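Local coordinates for putative phosphatase (Bacteroides thetaiotaomicron, PDB 3KYA), which is of unestablished function but may be a phosphatase; it binds zinc and joins an IPT/TIG domain to a six-bladed beta-propeller, at residues Y323-V328 / Y391-V396. Numbering follows the deposited sequence.
Sequences YAYFGV and YDFYFV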
loop_
_atom_site.group_PDB
_atom_site.type_symbol
_atom_site.label_atom_id
_atom_site.label_comp_id
_atom_site.label_asym_id
_atom_site.label_seq_id
_atom_site.Cartn_x
_atom_site.Cartn_y
_atom_site.Cartn_z
ATOM N N TYR A 323 1.191 14.700 19.031
ATOM C CA TYR A 323 -0.167 14.806 18.509
ATOM C C TYR A 323 -1.056 13.712 19.078
ATOM O O TYR A 323 -0.572 12.798 19.757
ATOM C CB TYR A 323 -0.204 14.804 16.982
ATOM C CG TYR A 323 0.216 13.546 16.261
ATOM C CD1 TYR A 323 -0.717 12.574 15.916
ATOM C CD2 TYR A 323 1.531 13.369 15.843
ATOM C CE1 TYR A 323 -0.343 11.440 15.190
ATOM C CE2 TYR A 323 1.923 12.226 15.127
ATOM C CZ TYR A 323 0.979 11.272 14.805
ATOM O OH TYR A 323 1.353 10.160 14.072
ATOM N N ALA A 324 -2.356 13.846 18.830
ATOM C CA ALA A 324 -3.366 12.903 19.290
ATOM C C ALA A 324 -4.482 12.737 18.274
ATOM O O ALA A 324 -4.736 13.636 17.463
ATOM C CB ALA A 324 -3.961 13.370 20.605
ATOM N N TYR A 325 -5.127 11.577 18.313
ATOM C CA TYR A 325 -6.322 11.337 17.527
ATOM C C TYR A 325 -7.522 11.302 18.479
ATOM O O TYR A 325 -7.449 10.712 19.558
ATOM C CB TYR A 325 -6.262 10.020 16.741
ATOM C CG TYR A 325 -5.174 9.909 15.695
ATOM C CD1 TYR A 325 -4.699 11.025 15.012
ATOM C CD2 TYR A 325 -4.695 8.668 15.310
ATOM C CE1 TYR A 325 -3.733 10.904 14.037
ATOM C CE2 TYR A 325 -3.727 8.543 14.325
ATOM C CZ TYR A 325 -3.253 9.656 13.693
ATOM O OH TYR A 325 -2.286 9.518 12.724
ATOM N N PHE A 326 -8.616 11.954 18.096
ATOM C CA PHE A 326 -9.843 11.912 18.876
ATOM C C PHE A 326 -10.817 11.016 18.112
ATOM O O PHE A 326 -11.246 11.365 17.005
ATOM C CB PHE A 326 -10.471 13.302 19.094
ATOM C CG PHE A 326 -9.558 14.316 19.740
ATOM C CD1 PHE A 326 -8.542 13.936 20.598
ATOM C CD2 PHE A 326 -9.785 15.660 19.565
ATOM C CE1 PHE A 326 -7.731 14.890 21.216
ATOM C CE2 PHE A 326 -8.976 16.611 20.195
ATOM C CZ PHE A 326 -7.951 16.213 21.008
ATOM N N GLY A 327 -11.154 9.865 18.691
ATOM C CA GLY A 327 -12.065 8.917 18.058
ATOM C C GLY A 327 -13.505 9.207 18.438
ATOM O O GLY A 327 -13.896 8.976 19.589
ATOM N N VAL A 328 -14.283 9.708 17.478
ATOM C CA VAL A 328 -15.690 10.072 17.702
ATOM C C VAL A 328 -16.535 8.818 17.477
ATOM O O VAL A 328 -16.936 8.493 16.367
ATOM C CB VAL A 328 -16.126 11.270 16.824
ATOM C CG1 VAL A 328 -17.504 11.760 17.235
ATOM C CG2 VAL A 328 -15.130 12.416 16.952
ATOM N N TYR A 391 5.442 5.414 13.782
ATOM C CA TYR A 391 4.265 4.632 14.127
ATOM C C TYR A 391 3.089 4.705 13.172
ATOM O O TYR A 391 2.877 5.704 12.483
ATOM C CB TYR A 391 3.726 5.100 15.488
ATOM C CG TYR A 391 4.697 4.971 16.613
ATOM C CD1 TYR A 391 5.606 5.979 16.882
ATOM C CD2 TYR A 391 4.699 3.843 17.435
ATOM C CE1 TYR A 391 6.516 5.867 17.915
ATOM C CE2 TYR A 391 5.612 3.720 18.469
ATOM C CZ TYR A 391 6.514 4.743 18.703
ATOM O OH TYR A 391 7.423 4.649 19.722
ATOM N N ASP A 392 2.329 3.608 13.172
ATOM C CA ASP A 392 1.017 3.523 12.549
ATOM C C ASP A 392 0.022 3.442 13.703
ATOM O O ASP A 392 0.408 3.259 14.865
ATOM C CB ASP A 392 0.880 2.299 11.649
ATOM C CG ASP A 392 1.671 2.425 10.378
ATOM O OD1 ASP A 392 1.524 3.471 9.699
ATOM O OD2 ASP A 392 2.411 1.474 10.041
ATOM N N PHE A 393 -1.259 3.571 13.377
ATOM C CA PHE A 393 -2.337 3.543 14.358
ATOM C C PHE A 393 -3.327 2.437 13.971
ATOM O O PHE A 393 -3.663 2.287 12.792
ATOM C CB PHE A 393 -3.005 4.913 14.365
ATOM C CG PHE A 393 -4.147 5.056 15.336
ATOM C CD1 PHE A 393 -3.907 5.249 16.692
ATOM C CD2 PHE A 393 -5.452 5.049 14.889
ATOM C CE1 PHE A 393 -4.971 5.414 17.602
ATOM C CE2 PHE A 393 -6.519 5.209 15.789
ATOM C CZ PHE A 393 -6.264 5.393 17.148
ATOM N N TYR A 394 -3.748 1.649 14.953
ATOM C CA TYR A 394 -4.663 0.531 14.756
ATOM C C TYR A 394 -5.844 0.726 15.688
ATOM O O TYR A 394 -5.642 1.120 16.832
ATOM C CB TYR A 394 -3.987 -0.798 15.085
ATOM C CG TYR A 394 -2.907 -1.178 14.103
ATOM C CD1 TYR A 394 -1.644 -0.604 14.163
ATOM C CD2 TYR A 394 -3.151 -2.120 13.116
ATOM C CE1 TYR A 394 -0.644 -0.969 13.261
ATOM C CE2 TYR A 394 -2.172 -2.480 12.211
ATOM C CZ TYR A 394 -0.930 -1.901 12.276
ATOM O OH TYR A 394 0.028 -2.277 11.357
ATOM N N PHE A 395 -7.062 0.483 15.206
ATOM C CA PHE A 395 -8.252 0.645 16.052
ATOM C C PHE A 395 -9.313 -0.387 15.726
ATOM O O PHE A 395 -9.365 -0.915 14.609
ATOM C CB PHE A 395 -8.828 2.068 15.947
ATOM C CG PHE A 395 -9.559 2.359 14.654
ATOM C CD1 PHE A 395 -8.891 2.870 13.533
ATOM C CD2 PHE A 395 -10.927 2.142 14.564
ATOM C CE1 PHE A 395 -9.587 3.142 12.350
ATOM C CE2 PHE A 395 -11.620 2.418 13.396
ATOM C CZ PHE A 395 -10.939 2.921 12.282
ATOM N N VAL A 396 -10.137 -0.709 16.720
ATOM C CA VAL A 396 -11.233 -1.642 16.515
ATOM C C VAL A 396 -12.448 -0.831 16.021
ATOM O O VAL A 396 -12.863 0.124 16.667
ATOM C CB VAL A 396 -11.528 -2.530 17.769
ATOM C CG1 VAL A 396 -10.459 -3.630 17.871
ATOM C CG2 VAL A 396 -11.669 -1.708 19.099
HETATM O O HOH W 1 0.917 7.238 13.710
#
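Tyr325 and Phe393 face each other from two strands that run in the same direction in separate sheets, their CA atoms 9.3 Å apart, with no hydrogen bond passing directly between the two segments. Each strand is the second in chain order of its own four-stranded antiparallel sheet, so this is a meeting of neighbouring propeller blades, face on face. The two rings bridge the gap in an edge-to-face stack, with centroids 4.9 Å apart and planes at 89°. Tyr325 supplies the edge: its CD2 sits over the centre of the Phe393 ring, 3.6 Å above the plane, while CE2 comes down beside the stem, 3.7 Å from Phe393 CB. Phe393 lays its ring forward along its strand because its chi1 of -180° sets CG opposite the main-chain N; Tyr325, whose chi1 of -63° turns CG away from its carbonyl carbon, leans back toward the start of its own, and the two rings overlap although their CA atoms are offset. Phe352 stacks on Tyr325 and Phe379 meets Phe393, extending the aromatic cluster into both blades. Replacing Phe393 by an alanine would probably leave the CD2–CE2 edge of Tyr325 without the pi face it points into and open a gap between the sheets. Near the start of both strands a water spans the gap, donating to Tyr323 OH at 3.0 Å and to Tyr391 O at 2.8 Å. Tyr323 OH is also hydrogen-bonded to Glu389, which holds the backbone N of Tyr391 as well. The chemistry is thus split: aromatic C–H edge against pi face in the buried middle, and at one end a water-mediated polar link that ties a phenol on one blade to a main-chain carbonyl on the next.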